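Local coordinates for protein glucose-6-phosphate dehydrogenase (Trypanosoma cruzi, PDB 5AQ1) that catalyses the NADP-dependent oxidation of glucose 6-phosphate, the entry step of the pentose phosphate pathway, and so supplies NADPH for redox balance, at residues B[316-321]-B[485-490]; B[247-252]-B[365-370]; B[29-34]-B[141-146]; B[176-181]-B[447-452]. One frame throughout, in Å; residues are numbered along the deposited sequence.

Interaction 1 (B[316-321]-B[485-490]); sequences GQYTAS and LPYAAG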
# COMPACT_ATOMS: atom_id res chain seq x y z
N GLY B 316 -14.41 34.39 -13.40
CA GLY B 316 -14.62 34.95 -14.72
C GLY B 316 -16.05 35.38 -14.97
O GLY B 316 -16.99 34.85 -14.38
N GLN B 317 -16.21 36.35 -15.87
CA GLN B 317 -17.51 36.86 -16.29
C GLN B 317 -17.46 37.07 -17.80
O GLN B 317 -16.62 37.83 -18.28
CB GLN B 317 -17.80 38.19 -15.57
CG GLN B 317 -19.18 38.76 -15.81
CD GLN B 317 -19.31 40.17 -15.26
OE1 GLN B 317 -18.78 41.12 -15.84
NE2 GLN B 317 -20.00 40.32 -14.13
N TYR B 318 -18.34 36.40 -18.54
CA TYR B 318 -18.21 36.37 -20.00
C TYR B 318 -18.58 37.70 -20.67
O TYR B 318 -19.49 38.40 -20.23
CB TYR B 318 -18.97 35.19 -20.64
CG TYR B 318 -20.48 35.31 -20.70
CD1 TYR B 318 -21.11 35.92 -21.78
CD2 TYR B 318 -21.28 34.75 -19.70
CE1 TYR B 318 -22.50 36.01 -21.84
CE2 TYR B 318 -22.66 34.83 -19.76
CZ TYR B 318 -23.26 35.46 -20.83
OH TYR B 318 -24.63 35.54 -20.89
N THR B 319 -17.83 38.03 -21.71
CA THR B 319 -18.08 39.19 -22.55
C THR B 319 -18.58 38.70 -23.91
O THR B 319 -18.66 37.49 -24.14
CB THR B 319 -16.80 40.02 -22.75
OG1 THR B 319 -15.78 39.20 -23.34
CG2 THR B 319 -16.31 40.58 -21.43
N ALA B 320 -18.92 39.64 -24.79
CA ALA B 320 -19.42 39.32 -26.13
C ALA B 320 -18.48 38.40 -26.90
O ALA B 320 -17.26 38.52 -26.80
CB ALA B 320 -19.67 40.60 -26.92
N SER B 321 -19.07 37.48 -27.66
CA SER B 321 -18.31 36.53 -28.48
C SER B 321 -17.61 37.22 -29.64
O SER B 321 -18.03 38.29 -30.07
CB SER B 321 -19.24 35.43 -29.02
OG SER B 321 -20.18 35.97 -29.94
N LEU B 485 -12.36 38.18 -13.97
CA LEU B 485 -11.69 38.38 -15.25
C LEU B 485 -12.65 38.19 -16.41
O LEU B 485 -13.52 37.33 -16.37
CB LEU B 485 -10.53 37.40 -15.38
CG LEU B 485 -9.43 37.59 -14.35
CD1 LEU B 485 -8.64 36.31 -14.24
CD2 LEU B 485 -8.52 38.76 -14.72
N PRO B 486 -12.48 39.00 -17.47
CA PRO B 486 -13.31 38.84 -18.65
C PRO B 486 -12.84 37.68 -19.53
O PRO B 486 -11.66 37.33 -19.52
CB PRO B 486 -13.14 40.17 -19.38
CG PRO B 486 -11.76 40.61 -19.02
CD PRO B 486 -11.53 40.13 -17.62
N TYR B 487 -13.78 37.09 -20.26
CA TYR B 487 -13.48 36.11 -21.30
C TYR B 487 -14.59 36.13 -22.34
O TYR B 487 -15.77 36.29 -22.00
CB TYR B 487 -13.32 34.70 -20.70
CG TYR B 487 -14.57 34.10 -20.11
CD1 TYR B 487 -15.00 34.45 -18.84
CD2 TYR B 487 -15.31 33.15 -20.82
CE1 TYR B 487 -16.14 33.89 -18.29
CE2 TYR B 487 -16.45 32.58 -20.27
CZ TYR B 487 -16.86 32.95 -19.00
OH TYR B 487 -18.00 32.40 -18.46
N ALA B 488 -14.23 36.00 -23.61
CA ALA B 488 -15.21 36.04 -24.69
C ALA B 488 -16.06 34.79 -24.65
O ALA B 488 -15.55 33.69 -24.45
CB ALA B 488 -14.52 36.17 -26.03
N ALA B 489 -17.37 34.96 -24.82
CA ALA B 489 -18.27 33.81 -24.92
C ALA B 489 -17.81 32.91 -26.06
O ALA B 489 -17.39 33.40 -27.11
CB ALA B 489 -19.70 34.28 -25.16
N GLY B 490 -17.85 31.61 -25.83
CA GLY B 490 -17.37 30.64 -26.82
C GLY B 490 -15.90 30.29 -26.68
O GLY B 490 -15.46 29.28 -27.22

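Interaction 2 (B[247-252]-B[365-370]); sequences FKEKIG and AGKALE. With BG6 (6-O-phosphono-beta-D-glucopyranose), chain F.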
# COMPACT_ATOMS: atom_id res chain seq x y z
N PHE B 247 -17.31 21.40 -15.26
CA PHE B 247 -18.64 21.72 -15.79
C PHE B 247 -18.47 22.82 -16.84
O PHE B 247 -17.91 23.87 -16.55
CB PHE B 247 -19.55 22.18 -14.65
CG PHE B 247 -20.84 22.81 -15.10
CD1 PHE B 247 -20.91 24.18 -15.36
CD2 PHE B 247 -22.00 22.06 -15.24
CE1 PHE B 247 -22.09 24.77 -15.76
CE2 PHE B 247 -23.19 22.65 -15.65
CZ PHE B 247 -23.23 24.01 -15.90
N LYS B 248 -18.95 22.56 -18.05
CA LYS B 248 -18.96 23.56 -19.11
C LYS B 248 -20.31 23.59 -19.81
O LYS B 248 -20.96 22.56 -19.96
CB LYS B 248 -17.89 23.25 -20.16
CG LYS B 248 -16.48 23.11 -19.63
CD LYS B 248 -15.53 22.99 -20.82
CE LYS B 248 -14.13 22.57 -20.42
NZ LYS B 248 -13.34 22.28 -21.65
N GLU B 249 -20.71 24.78 -20.24
CA GLU B 249 -21.91 24.96 -21.05
C GLU B 249 -21.62 25.98 -22.13
O GLU B 249 -20.83 26.90 -21.93
CB GLU B 249 -23.08 25.45 -20.19
CG GLU B 249 -23.85 24.33 -19.49
CD GLU B 249 -24.99 24.85 -18.63
OE1 GLU B 249 -25.07 26.08 -18.41
OE2 GLU B 249 -25.81 24.04 -18.16
N LYS B 250 -22.26 25.79 -23.29
CA LYS B 250 -22.18 26.77 -24.37
C LYS B 250 -23.16 27.91 -24.11
O LYS B 250 -22.88 29.06 -24.43
CB LYS B 250 -22.48 26.12 -25.72
CG LYS B 250 -21.54 24.97 -26.07
CD LYS B 250 -21.68 24.56 -27.53
CE LYS B 250 -20.88 25.48 -28.44
NZ LYS B 250 -21.29 25.36 -29.86
N ILE B 251 -24.32 27.57 -23.54
CA ILE B 251 -25.35 28.57 -23.25
C ILE B 251 -24.85 29.64 -22.28
O ILE B 251 -23.97 29.38 -21.45
CB ILE B 251 -26.65 27.95 -22.70
CG1 ILE B 251 -26.38 27.12 -21.43
CG2 ILE B 251 -27.32 27.09 -23.76
CD1 ILE B 251 -27.63 26.87 -20.60
N GLY B 252 -25.42 30.83 -22.39
CA GLY B 252 -25.13 31.94 -21.49
C GLY B 252 -26.23 32.06 -20.47
O GLY B 252 -26.95 31.10 -20.20
N ALA B 365 -16.21 25.33 -13.29
CA ALA B 365 -17.56 25.45 -13.80
C ALA B 365 -17.70 26.78 -14.52
O ALA B 365 -17.33 27.82 -13.98
CB ALA B 365 -18.56 25.35 -12.66
N GLY B 366 -18.22 26.74 -15.74
CA GLY B 366 -18.42 27.96 -16.51
C GLY B 366 -19.53 27.85 -17.53
O GLY B 366 -19.79 26.77 -18.07
N LYS B 367 -20.19 28.98 -17.78
CA LYS B 367 -21.15 29.11 -18.87
C LYS B 367 -20.50 29.94 -19.97
O LYS B 367 -19.46 30.58 -19.75
CB LYS B 367 -22.44 29.77 -18.36
CG LYS B 367 -23.27 28.87 -17.45
CD LYS B 367 -24.52 29.58 -16.94
CE LYS B 367 -25.34 28.69 -16.01
NZ LYS B 367 -26.30 27.81 -16.74
N ALA B 368 -21.10 29.92 -21.16
CA ALA B 368 -20.56 30.61 -22.33
C ALA B 368 -19.14 30.15 -22.68
O ALA B 368 -18.26 30.98 -22.94
CB ALA B 368 -20.61 32.12 -22.14
N LEU B 369 -18.93 28.84 -22.69
CA LEU B 369 -17.63 28.25 -23.02
C LEU B 369 -17.67 27.54 -24.38
O LEU B 369 -18.70 27.55 -25.06
CB LEU B 369 -17.19 27.30 -21.91
CG LEU B 369 -16.89 27.93 -20.55
CD1 LEU B 369 -16.61 26.85 -19.52
CD2 LEU B 369 -15.71 28.90 -20.64
N GLU B 370 -16.55 26.93 -24.78
CA GLU B 370 -16.46 26.27 -26.10
C GLU B 370 -17.29 25.00 -26.28
O GLU B 370 -17.57 24.61 -27.42
CB GLU B 370 -15.00 25.99 -26.54
CG GLU B 370 -13.91 25.98 -25.48
CD GLU B 370 -14.11 24.95 -24.38
OE1 GLU B 370 -13.76 23.77 -24.58
OE2 GLU B 370 -14.58 25.35 -23.30
C1 BG6 F . -29.28 23.77 -13.03
C2 BG6 F . -28.60 25.13 -12.96
O1 BG6 F . -29.40 23.20 -11.72
O5 BG6 F . -28.52 22.88 -13.85
C3 BG6 F . -28.42 25.68 -14.36
O2 BG6 F . -29.37 26.04 -12.16
C4 BG6 F . -27.63 24.67 -15.18
O3 BG6 F . -27.74 26.94 -14.35
C5 BG6 F . -28.38 23.34 -15.20
O4 BG6 F . -27.46 25.17 -16.51
C6 BG6 F . -27.64 22.30 -16.04
O6 BG6 F . -28.24 21.01 -15.89
P BG6 F . -27.88 19.83 -16.92
O1P BG6 F . -26.37 19.73 -16.87
O2P BG6 F . -28.56 18.62 -16.36
O3P BG6 F . -28.44 20.32 -18.23
O HOH W 1 -20.41 29.72 -25.64
O HOH W 2 -28.17 29.69 -18.30

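Interaction 3 (B[29-34]-B[141-146]); sequences RSRALT and GGNRLF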
# COMPACT_ATOMS: atom_id res chain seq x y z
N ARG B 29 -48.50 -0.39 -5.11
CA ARG B 29 -49.67 -0.72 -5.92
C ARG B 29 -50.93 -0.97 -5.09
O ARG B 29 -52.04 -0.70 -5.55
CB ARG B 29 -49.37 -1.94 -6.81
CG ARG B 29 -50.52 -2.37 -7.71
CD ARG B 29 -50.13 -3.50 -8.65
NE ARG B 29 -49.16 -3.08 -9.67
CZ ARG B 29 -47.85 -3.35 -9.66
NH1 ARG B 29 -47.29 -4.06 -8.68
NH2 ARG B 29 -47.09 -2.90 -10.65
N SER B 30 -50.77 -1.49 -3.87
CA SER B 30 -51.90 -1.89 -3.01
C SER B 30 -52.60 -0.72 -2.30
O SER B 30 -53.62 -0.93 -1.63
CB SER B 30 -51.43 -2.91 -1.97
OG SER B 30 -50.40 -2.38 -1.15
N ARG B 31 -52.06 0.49 -2.44
CA ARG B 31 -52.64 1.69 -1.85
C ARG B 31 -52.62 2.83 -2.87
O ARG B 31 -51.74 2.88 -3.73
CB ARG B 31 -51.83 2.06 -0.60
CG ARG B 31 -52.13 3.43 -0.02
CD ARG B 31 -51.61 3.54 1.40
NE ARG B 31 -52.50 2.89 2.37
CZ ARG B 31 -52.21 2.67 3.64
NH1 ARG B 31 -51.03 3.04 4.14
NH2 ARG B 31 -53.10 2.08 4.43
N ALA B 32 -53.59 3.73 -2.77
CA ALA B 32 -53.70 4.85 -3.70
C ALA B 32 -52.43 5.69 -3.71
O ALA B 32 -51.77 5.83 -2.69
CB ALA B 32 -54.90 5.72 -3.34
N LEU B 33 -52.10 6.24 -4.88
CA LEU B 33 -50.94 7.11 -5.05
C LEU B 33 -51.36 8.41 -5.73
O LEU B 33 -51.89 8.38 -6.84
CB LEU B 33 -49.86 6.42 -5.88
CG LEU B 33 -48.59 7.23 -6.16
CD1 LEU B 33 -47.94 7.74 -4.88
CD2 LEU B 33 -47.60 6.40 -6.96
N THR B 34 -51.10 9.53 -5.07
CA THR B 34 -51.38 10.84 -5.63
C THR B 34 -50.08 11.66 -5.68
O THR B 34 -49.44 11.87 -4.65
CB THR B 34 -52.45 11.60 -4.82
OG1 THR B 34 -53.60 10.76 -4.63
CG2 THR B 34 -52.87 12.87 -5.53
N GLY B 141 -57.11 4.83 2.29
CA GLY B 141 -56.23 6.00 2.39
C GLY B 141 -55.50 6.25 1.09
O GLY B 141 -56.07 6.12 0.01
N GLY B 142 -54.22 6.61 1.19
CA GLY B 142 -53.39 6.87 0.01
C GLY B 142 -52.08 7.57 0.35
O GLY B 142 -52.01 8.35 1.30
N ASN B 143 -51.05 7.27 -0.44
CA ASN B 143 -49.75 7.92 -0.29
C ASN B 143 -49.70 9.19 -1.12
O ASN B 143 -50.18 9.21 -2.25
CB ASN B 143 -48.63 6.98 -0.72
CG ASN B 143 -48.58 5.71 0.12
OD1 ASN B 143 -48.52 5.78 1.35
ND2 ASN B 143 -48.59 4.56 -0.54
N ARG B 144 -49.10 10.25 -0.58
CA ARG B 144 -49.10 11.56 -1.22
C ARG B 144 -47.69 12.07 -1.43
O ARG B 144 -46.94 12.24 -0.48
CB ARG B 144 -49.88 12.55 -0.36
CG ARG B 144 -51.29 12.11 -0.03
CD ARG B 144 -52.05 13.17 0.75
NE ARG B 144 -53.42 12.75 1.05
CZ ARG B 144 -54.33 13.51 1.65
NH1 ARG B 144 -54.04 14.75 2.04
NH2 ARG B 144 -55.55 13.03 1.87
N LEU B 145 -47.33 12.32 -2.69
CA LEU B 145 -46.04 12.93 -3.04
C LEU B 145 -46.27 14.35 -3.53
O LEU B 145 -46.91 14.56 -4.56
CB LEU B 145 -45.33 12.11 -4.12
CG LEU B 145 -43.94 12.60 -4.55
CD1 LEU B 145 -42.92 12.36 -3.46
CD2 LEU B 145 -43.51 11.89 -5.83
N PHE B 146 -45.76 15.33 -2.79
CA PHE B 146 -45.88 16.73 -3.18
C PHE B 146 -44.58 17.18 -3.83
O PHE B 146 -43.53 17.19 -3.19
CB PHE B 146 -46.18 17.60 -1.96
CG PHE B 146 -47.51 17.31 -1.32
CD1 PHE B 146 -48.68 17.76 -1.91
CD2 PHE B 146 -47.59 16.59 -0.14
CE1 PHE B 146 -49.91 17.50 -1.33
CE2 PHE B 146 -48.82 16.32 0.44
CZ PHE B 146 -49.98 16.78 -0.15
O HOH W 3 -49.23 4.31 -3.33
O HOH W 4 -55.60 3.32 -0.78
O HOH W 5 -53.02 9.38 -2.37

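Interaction 4 (B[176-181]-B[447-452]); sequences RLIVEK and HEALLG. With NDP (NADPH dihydro-nicotinamide-adenine-dinucleotide phosphate), chain G; BG6 (6-O-phosphono-beta-D-glucopyranose), chain F.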
# COMPACT_ATOMS: atom_id res chain seq x y z
N ARG B 176 -44.49 12.65 1.28
CA ARG B 176 -43.12 13.00 0.91
C ARG B 176 -43.09 14.30 0.11
O ARG B 176 -43.96 14.55 -0.73
CB ARG B 176 -42.47 11.86 0.12
CG ARG B 176 -42.16 10.66 1.00
CD ARG B 176 -41.78 9.43 0.20
NE ARG B 176 -41.82 8.23 1.04
CZ ARG B 176 -41.86 6.98 0.60
NH1 ARG B 176 -41.87 6.70 -0.71
NH2 ARG B 176 -41.92 5.98 1.47
N LEU B 177 -42.09 15.13 0.41
CA LEU B 177 -41.92 16.44 -0.21
C LEU B 177 -40.67 16.44 -1.07
O LEU B 177 -39.57 16.26 -0.56
CB LEU B 177 -41.76 17.51 0.87
CG LEU B 177 -43.00 18.18 1.46
CD1 LEU B 177 -43.53 19.26 0.53
CD2 LEU B 177 -44.08 17.16 1.78
N ILE B 178 -40.84 16.65 -2.37
CA ILE B 178 -39.71 16.90 -3.25
C ILE B 178 -39.55 18.41 -3.39
O ILE B 178 -40.47 19.11 -3.80
CB ILE B 178 -39.88 16.22 -4.62
CG1 ILE B 178 -39.83 14.70 -4.45
CG2 ILE B 178 -38.79 16.66 -5.57
CD1 ILE B 178 -40.28 13.92 -5.67
N VAL B 179 -38.36 18.91 -3.03
CA VAL B 179 -38.09 20.35 -3.01
C VAL B 179 -36.85 20.67 -3.84
O VAL B 179 -35.92 19.87 -3.92
CB VAL B 179 -37.93 20.87 -1.56
CG1 VAL B 179 -39.19 20.57 -0.76
CG2 VAL B 179 -36.74 20.24 -0.86
N GLU B 180 -36.85 21.85 -4.46
CA GLU B 180 -35.80 22.25 -5.40
C GLU B 180 -34.94 23.38 -4.86
O GLU B 180 -35.35 24.14 -3.99
CB GLU B 180 -36.44 22.69 -6.72
CG GLU B 180 -37.05 21.55 -7.54
CD GLU B 180 -36.03 20.80 -8.39
OE1 GLU B 180 -34.93 21.33 -8.68
OE2 GLU B 180 -36.36 19.66 -8.80
N LYS B 181 -33.72 23.50 -5.41
CA LYS B 181 -32.80 24.58 -5.06
C LYS B 181 -33.30 25.88 -5.71
O LYS B 181 -34.12 25.81 -6.63
CB LYS B 181 -31.37 24.23 -5.50
CG LYS B 181 -31.09 24.35 -6.99
CD LYS B 181 -29.68 23.87 -7.30
CE LYS B 181 -29.35 23.96 -8.78
NZ LYS B 181 -28.95 25.33 -9.21
N HIS B 447 -38.60 8.21 -9.08
CA HIS B 447 -38.78 6.78 -8.81
C HIS B 447 -38.25 6.40 -7.43
O HIS B 447 -38.90 5.66 -6.69
CB HIS B 447 -38.10 5.95 -9.89
CG HIS B 447 -38.14 4.47 -9.65
ND1 HIS B 447 -39.32 3.78 -9.45
CD2 HIS B 447 -37.15 3.55 -9.58
CE1 HIS B 447 -39.05 2.50 -9.26
NE2 HIS B 447 -37.75 2.33 -9.34
N GLU B 448 -37.08 6.91 -7.08
CA GLU B 448 -36.47 6.61 -5.79
C GLU B 448 -37.21 7.28 -4.62
O GLU B 448 -37.27 6.72 -3.52
CB GLU B 448 -34.99 7.00 -5.80
CG GLU B 448 -34.14 6.07 -6.66
CD GLU B 448 -32.79 6.67 -7.04
OE1 GLU B 448 -32.28 7.52 -6.29
OE2 GLU B 448 -32.25 6.27 -8.09
N ALA B 449 -37.77 8.47 -4.86
CA ALA B 449 -38.62 9.14 -3.87
C ALA B 449 -39.89 8.32 -3.59
O ALA B 449 -40.34 8.23 -2.45
CB ALA B 449 -38.98 10.54 -4.33
N LEU B 450 -40.46 7.73 -4.64
CA LEU B 450 -41.64 6.87 -4.49
C LEU B 450 -41.32 5.58 -3.76
O LEU B 450 -42.15 5.06 -3.02
CB LEU B 450 -42.25 6.55 -5.86
CG LEU B 450 -42.91 7.73 -6.59
CD1 LEU B 450 -43.17 7.38 -8.04
CD2 LEU B 450 -44.19 8.15 -5.89
N LEU B 451 -40.11 5.06 -3.97
CA LEU B 451 -39.67 3.87 -3.24
C LEU B 451 -39.27 4.18 -1.80
O LEU B 451 -39.17 3.28 -0.97
CB LEU B 451 -38.50 3.19 -3.97
CG LEU B 451 -38.83 2.54 -5.32
CD1 LEU B 451 -37.56 1.99 -5.96
CD2 LEU B 451 -39.89 1.45 -5.19
N GLY B 452 -39.02 5.46 -1.50
CA GLY B 452 -38.67 5.87 -0.14
C GLY B 452 -37.19 5.79 0.15
O GLY B 452 -36.78 5.84 1.32
PA NDP G . -40.85 29.43 -12.72
O1A NDP G . -40.29 30.83 -12.68
O2A NDP G . -41.22 28.80 -14.05
O5B NDP G . -42.11 29.40 -11.71
C5B NDP G . -42.83 28.19 -11.52
C4B NDP G . -44.32 28.49 -11.33
O4B NDP G . -44.49 29.11 -10.06
C3B NDP G . -44.92 29.43 -12.37
O3B NDP G . -45.56 28.75 -13.46
C2B NDP G . -45.92 30.24 -11.58
O2B NDP G . -47.19 29.60 -11.62
C1B NDP G . -45.39 30.22 -10.15
N9A NDP G . -44.72 31.51 -9.84
C8A NDP G . -43.76 32.13 -10.57
N7A NDP G . -43.39 33.29 -9.98
C5A NDP G . -44.12 33.43 -8.86
C6A NDP G . -44.25 34.42 -7.77
N6A NDP G . -43.47 35.53 -7.77
N1A NDP G . -45.14 34.18 -6.78
C2A NDP G . -45.92 33.07 -6.77
N3A NDP G . -45.85 32.13 -7.73
C4A NDP G . -45.00 32.25 -8.78
O3 NDP G . -39.87 28.44 -11.90
PN NDP G . -39.14 27.17 -12.58
O1N NDP G . -40.16 26.17 -13.05
O2N NDP G . -38.09 27.69 -13.54
O5D NDP G . -38.39 26.54 -11.30
C5D NDP G . -39.11 25.97 -10.21
C4D NDP G . -38.14 25.64 -9.08
O4D NDP G . -37.16 24.70 -9.54
C3D NDP G . -37.38 26.88 -8.63
O3D NDP G . -37.24 26.88 -7.21
C2D NDP G . -36.02 26.76 -9.30
O2D NDP G . -34.99 27.43 -8.55
C1D NDP G . -35.84 25.25 -9.42
N1N NDP G . -34.96 24.89 -10.54
C2N NDP G . -35.43 24.87 -11.80
C3N NDP G . -34.61 24.54 -12.88
C7N NDP G . -35.17 24.52 -14.27
O7N NDP G . -34.73 23.69 -15.06
N7N NDP G . -36.11 25.39 -14.65
C4N NDP G . -33.16 24.20 -12.67
C5N NDP G . -32.77 24.26 -11.27
C6N NDP G . -33.68 24.60 -10.27
P2B NDP G . -48.58 30.37 -11.35
O1X NDP G . -48.30 31.83 -11.63
O2X NDP G . -49.49 29.71 -12.36
O3X NDP G . -48.90 30.07 -9.90
C1 BG6 F . -29.28 23.77 -13.03
C2 BG6 F . -28.60 25.13 -12.96
O1 BG6 F . -29.40 23.20 -11.72
O5 BG6 F . -28.52 22.88 -13.85
C3 BG6 F . -28.42 25.68 -14.36
O2 BG6 F . -29.37 26.04 -12.16
C4 BG6 F . -27.63 24.67 -15.18
O3 BG6 F . -27.74 26.94 -14.35
C5 BG6 F . -28.38 23.34 -15.20
O4 BG6 F . -27.46 25.17 -16.51
C6 BG6 F . -27.64 22.30 -16.04
O6 BG6 F . -28.24 21.01 -15.89
P BG6 F . -27.88 19.83 -16.92
O1P BG6 F . -26.37 19.73 -16.87
O2P BG6 F . -28.56 18.62 -16.36
O3P BG6 F . -28.44 20.32 -18.23

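Interaction 1 (B[316-321]-B[485-490])
G316 and L485 pair in parallel where strand 316-319 runs beside the loosely paired strand 485-488 at the end of the mixed sheet of the C-terminal domain. The short axes approach to 4.4 Å and cross at 39°. Three backbone bonds tie them: Q317 N to L485 O, T319 N to Y487 O at 2.7 Å, and A489 N to T319 O at 2.9 Å, the last just beyond the strand. Y318 and Y487 lie on one face. Y318 CB sits over the face of the Y487 ring, 3.8 Å from its centroid, a CH-pi contact, while the backbone of G316 and Q317 meets the ring's edge. With CG of Y487 between its backbone N and carbonyl carbon (chi1 67°), the ring folds back across the neighbouring strand. On the other face T319 CG2 lies beside P486 CB at 3.8 Å, and T319 OG1 adds a weak bond to Y487 O. The hydroxyls have partners outside the two segments: Y487 OH with T343 OG1 and K367 O, and Y318 OH with T253 N. Backbone bonds thus set the register of an edge strand, while its tyrosine anchors the pair to the loop carrying a substrate-binding lysine.

Interaction 2 (B[247-252]-B[365-370])
E249 and K367 extend alongside one another in the same direction from two loops that continue neighbouring parallel strands, 240-248 and 361-366, in the mixed sheet of the C-terminal domain; their tips form part of the glucose 6-phosphate pocket. E249 OE1 takes K367 NZ on its syn lone pair, a 2.7 Å salt bridge, and the other carboxylate oxygen, OE2, accepts the O4 hydroxyl of the sugar. The lysine chain stays extended until its last torsion (chi4 -86°), where the bend turns NZ between the carboxylate and the sugar, to which it gives bonds at O4 and O3. One carboxylate and one ammonium therefore grip O4 together, and the salt bridge would hold both groups in place for it. D268, H211, K215, H273, Q401 and K181 also hydrogen-bond the ligand. At the strand ends the F247 ring presents its edge to G366 N, with CD1 3.8 Å from A365 CB. Farther from the sugar, K248 lies nearly perpendicular to L369, its CG 3.7 Å from L369 CD1, and its extended chain carries NZ to a salt bridge with E370 OE1 whose hydrogen bond is weak, with E371 as a second partner. Between these two side-chain groups the backbones remain knitted: E249 O receives L369 N at 2.8 Å, and I251 O receives A368 N. A water joins the pocket to the loop at G252, accepting from K367 NZ at 3.1 Å and donating to G252 O at 2.7 Å.

Interaction 3 (B[29-34]-B[141-146])
R31 leans its aliphatic chain against G142 and N143. Its CB lies 4.1 Å from N143 ND2; CG, anti to the backbone N (chi1 169°), rests 3.7 Å from G142 CA; CD then passes close to both ends of the N143 amide, 3.7 Å from ND2 and 3.8 Å from OD1. There the chain bends at chi3, and the guanidinium, its plane 68° from that of the amide, goes on to a weak bond from NE to K140 O. The amide is held by other partners: OD1 accepts W174 N, and ND2 donates to a water that in turn approaches R31 O. Beyond the arginine the segments enter the parallel sheet of the Rossmann-type nucleotide-binding domain, where strands 33-38 and 143-148 are neighbours. N143 N donates to A32 O, T34 N to N143 O at 3.0 Å, and L145 N to T34 O at 2.9 Å. Two further waters bridge the segments. One accepts from A32 N and donates to G141 O; the other donates to T34 OG1 at 2.7 Å and to N143 O, which therefore receives both a backbone N-H and a water. Helix 118-134 packs on the face bearing T34 and R144.

Interaction 4 (B[176-181]-B[447-452])
R176 places CG beside its backbone N (chi1 -72°) and then runs extended to NE, carrying its guanidinium from a strand of the Rossmann-type parallel sheet to the C-terminal end of helix 441-451. That end is closed by a Schellman motif, with G452, at positive phi, as the C-prime residue. R176 NH1 donates to A449 O at 2.8 Å, in the plane of that carbonyl though 31° out of the guanidinium plane, and makes a weak bond to L450 O. G452 CA lies over the rim of one guanidinium face, 3.2 Å above the plane. A cation beside carbonyls at the C-terminus of a helix probably gains from the helix dipole; W174 adds a cation-pi partner. Two residues on, I178 points the same way, and its CD1 meets A449 CB at 3.9 Å, with F207 touching R176, I178 and A449, so that the coenzyme domain is joined to the C-terminal domain. Past the strand, the segment reaches the active site, where E180 OE2 is hydrogen-bonded to Y147 OH and Y442 OH. K181 serves both ligands: its carbonyl O accepts O2D of NADPH at 2.7 Å, and its NZ donates to O2 of glucose 6-phosphate at 3.1 Å.

In the fold
The four contacts fall into two pairs, one for each sheet. Interactions 3 and 4, with centres 13 Å apart, share the parallel nucleotide-binding sheet, where strands 143-148 and 175-179 are neighbours. Interactions 1 and 2, 10 Å apart, belong to the mixed sheet of the C-terminal domain and touch; their segments alternate along the chain. Interaction 3 closes first in sequence; interaction 4 spans interaction 2 and crosses interaction 1, bringing strand 175-179 against helix 441-451 of the other domain. Interactions 2 and 4 lie about 29 Å apart between centres, yet both reach the bound glucose 6-phosphate, which places the substrate where the two domains meet, beside NADPH.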